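Local coordinates for protein FmtA (Staphylococcus aureus, PDB 5ZH8) that removes D-alanyl groups from wall and lipoteichoic acids as an esterase of the beta-lactamase family, affecting methicillin resistance and autolysis, at residues G134-Q139 with T237-P242; S230-Y235 with T248-E253; S127-S132 with A285-M290; N314-E319 with Y331-K336. All blocks are in the same frame, centred on the assembly; numbering follows the deposited sequence.

Contact 1 of 4, residues G134-Q139 with T237-P242; sequences GLLLKQ and TKIGDP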
loop_
_atom_site.group_PDB
_atom_site.type_symbol
_atom_site.label_atom_id
_atom_site.label_comp_id
_atom_site.label_asym_id
_atom_site.label_seq_id
_atom_site.Cartn_x
_atom_site.Cartn_y
_atom_site.Cartn_z
ATOM N N GLY A 134 -16.270 3.595 19.043
ATOM C CA GLY A 134 -15.776 4.087 20.323
ATOM C C GLY A 134 -16.722 5.088 20.964
ATOM O O GLY A 134 -16.933 5.061 22.174
ATOM N N LEU A 135 -17.295 5.975 20.154
ATOM C CA LEU A 135 -18.256 6.960 20.653
ATOM C C LEU A 135 -19.497 6.283 21.219
ATOM O O LEU A 135 -20.007 6.692 22.262
ATOM C CB LEU A 135 -18.654 7.941 19.550
ATOM C CG LEU A 135 -17.589 8.986 19.203
ATOM C CD1 LEU A 135 -17.870 9.619 17.849
ATOM C CD2 LEU A 135 -17.499 10.055 20.285
ATOM N N LEU A 136 -19.969 5.245 20.525
ATOM C CA LEU A 136 -21.107 4.456 20.978
ATOM C C LEU A 136 -20.794 3.752 22.292
ATOM O O LEU A 136 -21.645 3.681 23.172
ATOM C CB LEU A 136 -21.504 3.432 19.907
ATOM C CG LEU A 136 -22.133 3.983 18.620
ATOM C CD1 LEU A 136 -22.261 2.882 17.580
ATOM C CD2 LEU A 136 -23.489 4.625 18.896
ATOM N N LEU A 137 -19.575 3.234 22.409
ATOM C CA LEU A 137 -19.087 2.625 23.658
ATOM C C LEU A 137 -19.130 3.615 24.810
ATOM O O LEU A 137 -19.701 3.329 25.857
ATOM C CB LEU A 137 -17.650 2.120 23.506
ATOM C CG LEU A 137 -17.444 0.656 23.108
ATOM C CD1 LEU A 137 -15.953 0.371 23.032
ATOM C CD2 LEU A 137 -18.119 -0.307 24.069
ATOM N N LYS A 138 -18.517 4.775 24.613
ATOM C CA LYS A 138 -18.485 5.802 25.645
ATOM C C LYS A 138 -19.901 6.210 26.042
ATOM O O LYS A 138 -20.202 6.357 27.231
ATOM C CB LYS A 138 -17.677 7.023 25.186
ATOM C CG LYS A 138 -17.592 8.144 26.221
ATOM C CD LYS A 138 -16.858 7.742 27.502
ATOM C CE LYS A 138 -15.347 7.765 27.304
ATOM N NZ LYS A 138 -14.639 6.919 28.299
ATOM N N GLN A 139 -20.767 6.381 25.046
ATOM C CA GLN A 139 -22.171 6.674 25.307
ATOM C C GLN A 139 -22.807 5.615 26.213
ATOM O O GLN A 139 -23.481 5.948 27.186
ATOM C CB GLN A 139 -22.949 6.773 24.003
ATOM C CG GLN A 139 -22.774 8.096 23.277
ATOM C CD GLN A 139 -23.414 8.084 21.899
ATOM O OE1 GLN A 139 -23.753 7.023 21.371
ATOM N NE2 GLN A 139 -23.577 9.266 21.308
ATOM N N THR A 237 -29.286 6.733 15.547
ATOM C CA THR A 237 -30.052 7.297 16.656
ATOM C C THR A 237 -29.166 8.077 17.644
ATOM O O THR A 237 -29.575 9.123 18.153
ATOM C CB THR A 237 -30.822 6.202 17.418
ATOM O OG1 THR A 237 -29.925 5.145 17.768
ATOM C CG2 THR A 237 -31.924 5.633 16.569
ATOM N N LYS A 238 -27.956 7.578 17.890
ATOM C CA LYS A 238 -27.077 8.161 18.909
ATOM C C LYS A 238 -25.992 9.107 18.384
ATOM O O LYS A 238 -25.410 9.857 19.166
ATOM C CB LYS A 238 -26.419 7.059 19.744
ATOM C CG LYS A 238 -27.379 6.142 20.488
ATOM C CD LYS A 238 -26.589 5.103 21.272
ATOM C CE LYS A 238 -27.469 4.225 22.143
ATOM N NZ LYS A 238 -28.014 4.973 23.308
ATOM N N ILE A 239 -25.701 9.075 17.087
ATOM C CA ILE A 239 -24.648 9.942 16.513
ATOM C C ILE A 239 -25.074 10.578 15.192
ATOM O O ILE A 239 -25.149 11.800 15.088
ATOM C CB ILE A 239 -23.323 9.174 16.291
ATOM C CG1 ILE A 239 -22.788 8.614 17.615
ATOM C CG2 ILE A 239 -22.276 10.078 15.642
ATOM C CD1 ILE A 239 -21.758 7.517 17.447
ATOM N N GLY A 240 -25.350 9.741 14.190
ATOM C CA GLY A 240 -25.645 10.198 12.827
ATOM C C GLY A 240 -26.661 11.315 12.745
ATOM O O GLY A 240 -26.386 12.369 12.167
ATOM N N ASP A 241 -27.830 11.085 13.338
ATOM C CA ASP A 241 -28.939 12.041 13.285
ATOM C C ASP A 241 -28.782 13.217 14.249
ATOM O O ASP A 241 -28.948 14.363 13.833
ATOM C CB ASP A 241 -30.287 11.330 13.497
ATOM C CG ASP A 241 -30.647 10.404 12.347
ATOM O OD1 ASP A 241 -29.944 10.431 11.307
ATOM O OD2 ASP A 241 -31.633 9.652 12.485
ATOM N N PRO A 242 -28.470 12.953 15.534
ATOM C CA PRO A 242 -28.196 14.064 16.455
ATOM C C PRO A 242 -27.186 15.085 15.931
ATOM O O PRO A 242 -27.391 16.284 16.114
ATOM C CB PRO A 242 -27.648 13.362 17.697
ATOM C CG PRO A 242 -28.344 12.049 17.696
ATOM C CD PRO A 242 -28.515 11.664 16.251
#

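Contact 2 of 4, residues S230-Y235 with T248-E253; sequences SYAENY and TAFYDE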
loop_
_atom_site.group_PDB
_atom_site.type_symbol
_atom_site.label_atom_id
_atom_site.label_comp_id
_atom_site.label_asym_id
_atom_site.label_seq_id
_atom_site.Cartn_x
_atom_site.Cartn_y
_atom_site.Cartn_z
ATOM N N SER A 230 -29.537 -3.001 16.262
ATOM C CA SER A 230 -28.464 -3.077 15.282
ATOM C C SER A 230 -27.452 -1.947 15.474
ATOM O O SER A 230 -27.787 -0.881 15.992
ATOM C CB SER A 230 -29.033 -3.035 13.865
ATOM O OG SER A 230 -29.442 -1.723 13.510
ATOM N N TYR A 231 -26.216 -2.201 15.058
ATOM C CA TYR A 231 -25.164 -1.197 15.082
ATOM C C TYR A 231 -25.594 0.035 14.291
ATOM O O TYR A 231 -25.431 1.163 14.754
ATOM C CB TYR A 231 -23.865 -1.768 14.494
ATOM C CG TYR A 231 -22.709 -0.789 14.496
ATOM C CD1 TYR A 231 -22.516 0.090 13.436
ATOM C CD2 TYR A 231 -21.808 -0.740 15.557
ATOM C CE1 TYR A 231 -21.458 0.988 13.427
ATOM C CE2 TYR A 231 -20.751 0.151 15.561
ATOM C CZ TYR A 231 -20.578 1.016 14.491
ATOM O OH TYR A 231 -19.531 1.919 14.483
ATOM N N ALA A 232 -26.147 -0.193 13.102
ATOM C CA ALA A 232 -26.615 0.882 12.223
ATOM C C ALA A 232 -27.627 1.784 12.913
ATOM O O ALA A 232 -27.589 3.002 12.765
ATOM C CB ALA A 232 -27.227 0.292 10.950
ATOM N N GLU A 233 -28.535 1.176 13.659
ATOM C CA GLU A 233 -29.538 1.924 14.399
ATOM C C GLU A 233 -28.893 2.708 15.537
ATOM O O GLU A 233 -29.196 3.884 15.730
ATOM C CB GLU A 233 -30.601 0.979 14.950
ATOM C CG GLU A 233 -31.789 1.687 15.574
ATOM C CD GLU A 233 -32.960 0.766 15.829
ATOM O OE1 GLU A 233 -32.878 -0.443 15.493
ATOM O OE2 GLU A 233 -33.964 1.254 16.384
ATOM N N ASN A 234 -28.006 2.057 16.285
ATOM C CA ASN A 234 -27.310 2.727 17.370
ATOM C C ASN A 234 -26.518 3.915 16.836
ATOM O O ASN A 234 -26.541 4.990 17.437
ATOM C CB ASN A 234 -26.396 1.759 18.131
ATOM C CG ASN A 234 -27.156 0.876 19.120
ATOM O OD1 ASN A 234 -27.035 -0.348 19.099
ATOM N ND2 ASN A 234 -27.915 1.499 20.018
ATOM N N TYR A 235 -25.837 3.734 15.702
ATOM C CA TYR A 235 -25.087 4.835 15.090
ATOM C C TYR A 235 -25.986 6.005 14.689
ATOM O O TYR A 235 -25.675 7.155 14.985
ATOM C CB TYR A 235 -24.294 4.395 13.857
ATOM C CG TYR A 235 -23.917 5.591 13.003
ATOM C CD1 TYR A 235 -22.814 6.383 13.316
ATOM C CD2 TYR A 235 -24.702 5.965 11.913
ATOM C CE1 TYR A 235 -22.496 7.492 12.557
ATOM C CE2 TYR A 235 -24.386 7.079 11.151
ATOM C CZ TYR A 235 -23.285 7.833 11.481
ATOM O OH TYR A 235 -22.989 8.931 10.718
ATOM N N THR A 248 -23.177 10.853 5.196
ATOM C CA THR A 248 -22.437 9.740 5.756
ATOM C C THR A 248 -23.356 8.531 5.716
ATOM O O THR A 248 -24.526 8.624 6.106
ATOM C CB THR A 248 -22.068 10.019 7.220
ATOM O OG1 THR A 248 -21.167 11.131 7.285
ATOM C CG2 THR A 248 -21.437 8.792 7.877
ATOM N N ALA A 249 -22.844 7.398 5.250
ATOM C CA ALA A 249 -23.698 6.239 5.031
ATOM C C ALA A 249 -22.953 4.919 5.098
ATOM O O ALA A 249 -21.746 4.853 4.880
ATOM C CB ALA A 249 -24.424 6.365 3.696
ATOM N N PHE A 250 -23.698 3.871 5.425
ATOM C CA PHE A 250 -23.197 2.509 5.346
ATOM C C PHE A 250 -23.168 2.101 3.880
ATOM O O PHE A 250 -23.957 2.586 3.078
ATOM C CB PHE A 250 -24.070 1.553 6.172
ATOM C CG PHE A 250 -23.907 1.715 7.659
ATOM C CD1 PHE A 250 -22.881 1.067 8.328
ATOM C CD2 PHE A 250 -24.770 2.518 8.384
ATOM C CE1 PHE A 250 -22.717 1.212 9.694
ATOM C CE2 PHE A 250 -24.616 2.669 9.752
ATOM C CZ PHE A 250 -23.585 2.016 10.410
ATOM N N TYR A 251 -22.244 1.205 3.550
ATOM C CA TYR A 251 -21.914 0.851 2.163
ATOM C C TYR A 251 -23.092 0.567 1.215
ATOM O O TYR A 251 -23.005 0.871 0.024
ATOM C CB TYR A 251 -20.961 -0.352 2.154
ATOM C CG TYR A 251 -21.631 -1.679 2.448
ATOM C CD1 TYR A 251 -21.935 -2.057 3.757
ATOM C CD2 TYR A 251 -21.963 -2.558 1.421
ATOM C CE1 TYR A 251 -22.552 -3.270 4.028
ATOM C CE2 TYR A 251 -22.577 -3.776 1.682
ATOM C CZ TYR A 251 -22.871 -4.125 2.986
ATOM O OH TYR A 251 -23.477 -5.336 3.246
ATOM N N ASP A 252 -24.177 -0.014 1.727
ATOM C CA ASP A 252 -25.262 -0.482 0.865
ATOM C C ASP A 252 -26.531 0.377 0.900
ATOM O O ASP A 252 -27.557 -0.013 0.341
ATOM C CB ASP A 252 -25.611 -1.939 1.199
ATOM C CG ASP A 252 -26.233 -2.686 0.017
ATOM O OD1 ASP A 252 -25.901 -2.377 -1.152
ATOM O OD2 ASP A 252 -27.068 -3.587 0.259
ATOM N N GLU A 253 -26.473 1.545 1.530
ATOM C CA GLU A 253 -27.631 2.437 1.561
ATOM C C GLU A 253 -27.895 3.011 0.162
ATOM O O GLU A 253 -26.984 3.516 -0.494
ATOM C CB GLU A 253 -27.439 3.546 2.600
ATOM C CG GLU A 253 -27.302 3.029 4.026
ATOM C CD GLU A 253 -27.416 4.127 5.072
ATOM O OE1 GLU A 253 -28.487 4.766 5.184
ATOM O OE2 GLU A 253 -26.436 4.342 5.810
#

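Contact 3 of 4, residues S127-S132 with A285-M290; sequences SAQKFS and AGNLYM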
loop_
_atom_site.group_PDB
_atom_site.type_symbol
_atom_site.label_atom_id
_atom_site.label_comp_id
_atom_site.label_asym_id
_atom_site.label_seq_id
_atom_site.Cartn_x
_atom_site.Cartn_y
_atom_site.Cartn_z
ATOM N N SER A 127 -10.788 1.905 8.837
ATOM C CA SER A 127 -10.526 1.831 10.272
ATOM C C SER A 127 -10.925 3.076 11.070
ATOM O O SER A 127 -10.998 3.025 12.301
ATOM C CB SER A 127 -9.055 1.544 10.513
ATOM O OG SER A 127 -8.856 1.140 11.844
ATOM N N ALA A 128 -11.182 4.190 10.387
ATOM C CA ALA A 128 -11.691 5.380 11.058
ATOM C C ALA A 128 -13.118 5.195 11.588
ATOM O O ALA A 128 -13.554 5.973 12.436
ATOM C CB ALA A 128 -11.611 6.592 10.146
ATOM N N GLN A 129 -13.843 4.181 11.107
ATOM C CA GLN A 129 -15.156 3.849 11.687
ATOM C C GLN A 129 -15.044 3.385 13.139
ATOM O O GLN A 129 -16.002 3.497 13.896
ATOM C CB GLN A 129 -15.907 2.786 10.877
ATOM C CG GLN A 129 -17.383 2.697 11.261
ATOM C CD GLN A 129 -18.132 1.596 10.547
ATOM O OE1 GLN A 129 -17.538 0.625 10.082
ATOM N NE2 GLN A 129 -19.453 1.733 10.470
ATOM N N LYS A 130 -13.885 2.870 13.528
ATOM C CA LYS A 130 -13.649 2.518 14.932
ATOM C C LYS A 130 -13.948 3.683 15.899
ATOM O O LYS A 130 -14.324 3.451 17.046
ATOM C CB LYS A 130 -12.214 2.036 15.128
ATOM C CG LYS A 130 -11.915 0.708 14.455
ATOM C CD LYS A 130 -10.540 0.198 14.833
ATOM C CE LYS A 130 -10.266 -1.159 14.211
ATOM N NZ LYS A 130 -10.293 -1.121 12.726
ATOM N N PHE A 131 -13.775 4.919 15.429
ATOM C CA PHE A 131 -14.120 6.114 16.202
ATOM C C PHE A 131 -15.623 6.185 16.469
ATOM O O PHE A 131 -16.046 6.488 17.576
ATOM C CB PHE A 131 -13.630 7.374 15.464
ATOM C CG PHE A 131 -13.969 8.673 16.156
ATOM C CD1 PHE A 131 -13.717 8.855 17.511
ATOM C CD2 PHE A 131 -14.517 9.732 15.436
ATOM C CE1 PHE A 131 -14.022 10.054 18.136
ATOM C CE2 PHE A 131 -14.827 10.933 16.052
ATOM C CZ PHE A 131 -14.581 11.091 17.408
ATOM N N SER A 132 -16.420 5.902 15.446
ATOM C CA SER A 132 -17.876 5.800 15.584
ATOM C C SER A 132 -18.251 4.770 16.664
ATOM O O SER A 132 -19.057 5.059 17.560
ATOM C CB SER A 132 -18.512 5.444 14.230
ATOM O OG SER A 132 -19.812 4.893 14.374
ATOM N N ALA A 285 -15.906 -1.627 12.131
ATOM C CA ALA A 285 -14.452 -1.596 11.882
ATOM C C ALA A 285 -14.069 -1.113 10.476
ATOM O O ALA A 285 -12.893 -1.167 10.104
ATOM C CB ALA A 285 -13.850 -2.971 12.146
ATOM N N GLY A 286 -15.051 -0.658 9.694
ATOM C CA GLY A 286 -14.769 0.030 8.433
ATOM C C GLY A 286 -15.629 -0.321 7.233
ATOM O O GLY A 286 -15.099 -0.691 6.184
ATOM N N ASN A 287 -16.947 -0.174 7.371
ATOM C CA ASN A 287 -17.864 -0.278 6.230
ATOM C C ASN A 287 -18.712 0.986 6.086
ATOM O O ASN A 287 -19.808 0.940 5.524
ATOM C CB ASN A 287 -18.752 -1.525 6.345
ATOM C CG ASN A 287 -19.775 -1.429 7.464
ATOM O OD1 ASN A 287 -19.696 -0.557 8.331
ATOM N ND2 ASN A 287 -20.748 -2.334 7.445
ATOM N N LEU A 288 -18.190 2.111 6.574
ATOM C CA LEU A 288 -18.892 3.390 6.511
ATOM C C LEU A 288 -18.248 4.311 5.483
ATOM O O LEU A 288 -17.027 4.343 5.354
ATOM C CB LEU A 288 -18.866 4.071 7.872
ATOM C CG LEU A 288 -19.814 5.252 8.065
ATOM C CD1 LEU A 288 -21.245 4.773 8.293
ATOM C CD2 LEU A 288 -19.321 6.092 9.231
ATOM N N TYR A 289 -19.088 5.062 4.769
ATOM C CA TYR A 289 -18.649 6.044 3.783
ATOM C C TYR A 289 -19.008 7.450 4.254
ATOM O O TYR A 289 -20.132 7.689 4.678
ATOM C CB TYR A 289 -19.315 5.770 2.433
ATOM C CG TYR A 289 -18.769 4.573 1.692
ATOM C CD1 TYR A 289 -19.022 3.278 2.127
ATOM C CD2 TYR A 289 -18.002 4.738 0.542
ATOM C CE1 TYR A 289 -18.525 2.181 1.436
ATOM C CE2 TYR A 289 -17.497 3.651 -0.154
ATOM C CZ TYR A 289 -17.757 2.376 0.294
ATOM O OH TYR A 289 -17.250 1.298 -0.392
ATOM N N MET A 290 -18.060 8.376 4.169
ATOM C CA MET A 290 -18.262 9.754 4.628
ATOM C C MET A 290 -17.712 10.745 3.622
ATOM O O MET A 290 -16.659 10.513 3.039
ATOM C CB MET A 290 -17.502 10.023 5.935
ATOM C CG MET A 290 -18.023 9.337 7.170
ATOM S SD MET A 290 -17.183 9.962 8.656
ATOM C CE MET A 290 -18.290 11.298 9.095
#

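Contact 4 of 4, residues N314-E319 with Y331-K336; sequences NPLLHE and YGFYAK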
loop_
_atom_site.group_PDB
_atom_site.type_symbol
_atom_site.label_atom_id
_atom_site.label_comp_id
_atom_site.label_asym_id
_atom_site.label_seq_id
_atom_site.Cartn_x
_atom_site.Cartn_y
_atom_site.Cartn_z
ATOM N N ASN A 314 -13.154 16.170 27.305
ATOM C CA ASN A 314 -11.771 16.655 27.341
ATOM C C ASN A 314 -10.744 15.524 27.490
ATOM O O ASN A 314 -9.818 15.425 26.677
ATOM C CB ASN A 314 -11.571 17.710 28.429
ATOM C CG ASN A 314 -12.342 18.991 28.165
ATOM O OD1 ASN A 314 -12.769 19.266 27.039
ATOM N ND2 ASN A 314 -12.541 19.780 29.223
ATOM N N PRO A 315 -10.904 14.652 28.506
ATOM C CA PRO A 315 -9.965 13.531 28.626
ATOM C C PRO A 315 -10.048 12.558 27.453
ATOM O O PRO A 315 -9.013 12.093 26.966
ATOM C CB PRO A 315 -10.398 12.826 29.919
ATOM C CG PRO A 315 -11.314 13.769 30.614
ATOM C CD PRO A 315 -11.922 14.634 29.570
ATOM N N LEU A 316 -11.266 12.260 27.005
ATOM C CA LEU A 316 -11.463 11.401 25.847
ATOM C C LEU A 316 -10.636 11.903 24.669
ATOM O O LEU A 316 -9.963 11.120 24.010
ATOM C CB LEU A 316 -12.948 11.340 25.470
ATOM C CG LEU A 316 -13.326 10.681 24.140
ATOM C CD1 LEU A 316 -12.838 9.241 24.097
ATOM C CD2 LEU A 316 -14.839 10.786 23.950
ATOM N N LEU A 317 -10.673 13.213 24.431
ATOM C CA LEU A 317 -9.957 13.826 23.310
ATOM C C LEU A 317 -8.488 14.159 23.589
ATOM O O LEU A 317 -7.703 14.230 22.642
ATOM C CB LEU A 317 -10.662 15.113 22.851
ATOM C CG LEU A 317 -12.108 15.024 22.336
ATOM C CD1 LEU A 317 -12.525 16.370 21.757
ATOM C CD2 LEU A 317 -12.293 13.924 21.307
ATOM N N HIS A 318 -8.104 14.405 24.845
ATOM C CA HIS A 318 -6.769 14.984 25.119
ATOM C C HIS A 318 -5.876 14.305 26.164
ATOM O O HIS A 318 -4.681 14.591 26.207
ATOM C CB HIS A 318 -6.929 16.454 25.493
ATOM C CG HIS A 318 -7.672 17.254 24.473
ATOM N ND1 HIS A 318 -7.339 17.244 23.139
ATOM C CD2 HIS A 318 -8.715 18.108 24.594
ATOM C CE1 HIS A 318 -8.143 18.059 22.481
ATOM N NE2 HIS A 318 -8.987 18.596 23.339
ATOM N N GLU A 319 -6.430 13.431 27.004
ATOM C CA GLU A 319 -5.644 12.801 28.063
ATOM C C GLU A 319 -4.937 11.580 27.513
ATOM O O GLU A 319 -5.582 10.702 26.946
ATOM C CB GLU A 319 -6.533 12.396 29.246
ATOM C CG GLU A 319 -5.777 11.723 30.391
ATOM C CD GLU A 319 -6.650 11.460 31.603
ATOM O OE1 GLU A 319 -7.270 12.401 32.136
ATOM O OE2 GLU A 319 -6.712 10.302 32.046
ATOM N N TYR A 331 -10.624 4.642 21.902
ATOM C CA TYR A 331 -11.951 4.746 21.289
ATOM C C TYR A 331 -11.902 5.028 19.784
ATOM O O TYR A 331 -12.650 5.859 19.273
ATOM C CB TYR A 331 -12.789 5.801 22.033
ATOM C CG TYR A 331 -13.128 5.375 23.439
ATOM C CD1 TYR A 331 -14.200 4.512 23.685
ATOM C CD2 TYR A 331 -12.367 5.807 24.532
ATOM C CE1 TYR A 331 -14.517 4.109 24.972
ATOM C CE2 TYR A 331 -12.677 5.403 25.822
ATOM C CZ TYR A 331 -13.750 4.554 26.034
ATOM O OH TYR A 331 -14.065 4.148 27.309
ATOM N N GLY A 332 -11.005 4.335 19.092
ATOM C CA GLY A 332 -10.911 4.418 17.637
ATOM C C GLY A 332 -10.066 5.532 17.045
ATOM O O GLY A 332 -10.074 5.711 15.833
ATOM N N PHE A 333 -9.334 6.281 17.867
ATOM C CA PHE A 333 -8.520 7.397 17.354
ATOM C C PHE A 333 -7.331 7.723 18.252
ATOM O O PHE A 333 -7.220 7.212 19.362
ATOM C CB PHE A 333 -9.393 8.635 17.165
ATOM C CG PHE A 333 -9.723 9.346 18.445
ATOM C CD1 PHE A 333 -10.792 8.925 19.244
ATOM C CD2 PHE A 333 -8.965 10.428 18.861
ATOM C CE1 PHE A 333 -11.088 9.576 20.427
ATOM C CE2 PHE A 333 -9.254 11.081 20.050
ATOM C CZ PHE A 333 -10.317 10.654 20.830
ATOM N N TYR A 334 -6.458 8.588 17.757
ATOM C CA TYR A 334 -5.207 8.920 18.433
ATOM C C TYR A 334 -5.209 10.331 19.005
ATOM O O TYR A 334 -5.531 11.281 18.309
ATOM C CB TYR A 334 -4.053 8.808 17.442
ATOM C CG TYR A 334 -3.790 7.410 16.949
ATOM C CD1 TYR A 334 -2.924 6.575 17.633
ATOM C CD2 TYR A 334 -4.396 6.924 15.787
ATOM C CE1 TYR A 334 -2.669 5.289 17.189
ATOM C CE2 TYR A 334 -4.145 5.638 15.336
ATOM C CZ TYR A 334 -3.280 4.829 16.039
ATOM O OH TYR A 334 -3.017 3.551 15.607
ATOM N N ALA A 335 -4.840 10.449 20.276
ATOM C CA ALA A 335 -4.476 11.729 20.867
ATOM C C ALA A 335 -2.960 11.777 20.950
ATOM O O ALA A 335 -2.359 11.013 21.700
ATOM C CB ALA A 335 -5.087 11.875 22.247
ATOM N N LYS A 336 -2.349 12.660 20.163
ATOM C CA LYS A 336 -0.892 12.762 20.090
ATOM C C LYS A 336 -0.403 14.107 20.649
ATOM O O LYS A 336 -1.216 14.970 20.980
ATOM C CB LYS A 336 -0.434 12.566 18.647
ATOM C CG LYS A 336 -0.934 11.276 18.008
ATOM C CD LYS A 336 -0.427 11.130 16.582
ATOM C CE LYS A 336 -0.142 9.683 16.224
ATOM N NZ LYS A 336 1.056 9.162 16.945
#

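Contact 1 of 4, residues G134-Q139 with T237-P242
Lys238 lies across from Leu136 and Gln139, in the last part of helix 231-240. Its backbone O accepts the one hydrogen bond between the segments. The donor is Gln139 NE2, 2.9 Å from Lys238 O, and the N-H points at the oxygen at 152°. The donor comes in above the carbonyl plane. It is also slightly tilted out of the Gln139 amide plane. Gln139 reaches this far because its chain is extended beyond CG. The side chains of Gln139 and Lys238 slide past each other in opposite directions, with Gln139 OE1 alongside CB and CD of Lys238. CB of Lys238 also rests on Leu136 CD2, at 3.9 Å. The ammonium end turns away at the last torsion and forms a salt bridge with Glu143.

Ile239 follows and brings the apolar side of the contact. Its CD1 enters between two leucines: Leu136 CD2 lies 3.7 Å from Ile239 CD1, and Leu135 CB lies 3.8 Å from the same methyl. CG1 of Ile239 lies against Gln139 NE2, so one residue touches both the polar and the apolar parts. Leu298 of helix 292-303 also packs on Ile239.

Residues 237-240 form a wider pi-type turn. This is helix-to-helix packing within the helical part of the beta-lactamase fold, joining helix 129-142 to helix 231-240.

Contact 2 of 4, residues S230-Y235 with T248-E253
Phe250 is the bump of this contact. Its ring projects from strand 248-250 into a hollow on helix 231-240, lined by Tyr231, Ala232 and Tyr235. The floor is Ala232, whose small side chain leaves room for the ring. Phe250 CE2 lies 3.6 Å from Ala232 CA and 3.7 Å from Ala232 CB. Tyr231 forms one wall. Its edge meets the edge of Phe250, with Tyr231 CD1 3.7 Å from Phe250 CZ, and the two side chains cross at about a right angle. Tyr235 forms another wall. The edge of Phe250 is directed at the Tyr235 face in an offset edge-to-face pair, with the planes at 89° and the ring centroids 5.8 Å apart. With chi1 at 161°, Tyr235 swings its ring away from its backbone nitrogen and toward the strand. At the hydroxyl end of the Tyr235 ring, Thr248 CG2 packs against OH.

The strand and the helix run nearly antiparallel. Ser230 OG caps the helix start by accepting from Glu233 N. Glu253 OE2 accepts from Phe250 N, at 2.8 Å, across a type I beta turn, and is also bonded to Tyr236 OH.

No hydrogen bond joins the segments. Tyr231 OH bonds to Thr133 and Ser132, and Thr248 OG1 to Asp294. Both thus spend their hydrogen bonds outside the pair, and what joins the segments is buried apolar and aromatic packing.

Contact 3 of 4, residues S127-S132 with A285-M290
The backbones of Ser127 and Gly286 come close, with their CA atoms 5.0 Å apart, where the start of helix 129-142 faces the loop leading into strand 288-290. Ser127 and Lys130 match the Ser-X-X-Lys motif of the serine beta-lactamase family, in which the serine is the nucleophile of relatives. Lys130 NZ donates to Ser127 OG at 2.8 Å and also forms a salt bridge with Asp213. Tyr211 is a further partner of Ser127 OG.

Gln129, inside the motif, carries the contact to the loop. CG is anti to the backbone N (chi1 -166°), and the extended chain lays the amide along residues 286-288. Gln129 OE1 accepts from Asn287 N at 2.9 Å, with the donor above the carbonyl plane. Gly286 N gives OE1 a second, weak bond, and Gly284 N another weak one. This grip restrains the rotation of the amide. Leu288 CB packs against Gln129 NE2, and the two side chains cross at about a right angle. Asn287 ND2 is held by Leu279 O. The other amide end of Asn287 turns to Gln129: Gln129 NE2 donates to Asn287 OD1 at 3.1 Å. The nitrogen lies nearly along the C=O axis (178°), but the N-H is bent away, at 137°.

Contact 4 of 4, residues N314-E319 with Y331-K336
Leu316 O accepts a hydrogen bond from Arg330 NH1, and the ring of Phe333 packs beside this oxygen with its CZ. The contact packs helix 310-318 on strand 333-335, one strand in from the edge of the large antiparallel sheet of the beta-lactamase fold. The helix and strand segments are nearly perpendicular, at 91°.

Phe333 stands up from the strand against Leu316 and Leu317. Its CG lies between backbone N and carbonyl carbon (chi1 77°), and this lifts the ring toward the helix. Leu317 CD2 touches the tip of the ring, 3.9 Å from Phe333 CZ, with the two side chains crossing at about a right angle. Leu316 CD1 is 4.1 Å from Phe333 CE1. The same methyl turns to Tyr331 and lies 3.5 Å from Tyr331 CD2. Tyr331 OH, at the other end of that ring, is bonded to Glu141.

Tyr334 points away from the helix and packs on Thr269 of the second subunit. Farther along the strand, the backbone of Leu317 comes down on a small residue: Leu317 O, which also accepts from Asn340 ND2, lies 3.5 Å from Ala335 CB.

In the fold
Contacts 1, 2 and 3 lie close together, with centres 10 to 13 Å apart. Contact 4 is about 17 Å from contact 3 and about 24 Å from contact 2, centre to centre, across the middle of the chain from contact 2. Helix 129-142 serves contacts 1 and 3, and helix 231-240 serves contacts 1 and 2. Strands 248-250 and 288-290, of contacts 2 and 3, are neighbours in a three-stranded sheet. Along the chain, contact 3 encloses contacts 1 and 2, which cross each other, and contact 4 follows. Phe131 packs on Phe333, so helix 129-142 connects the helical region, the small sheet and the large sheet around the Ser-X-X-Lys motif.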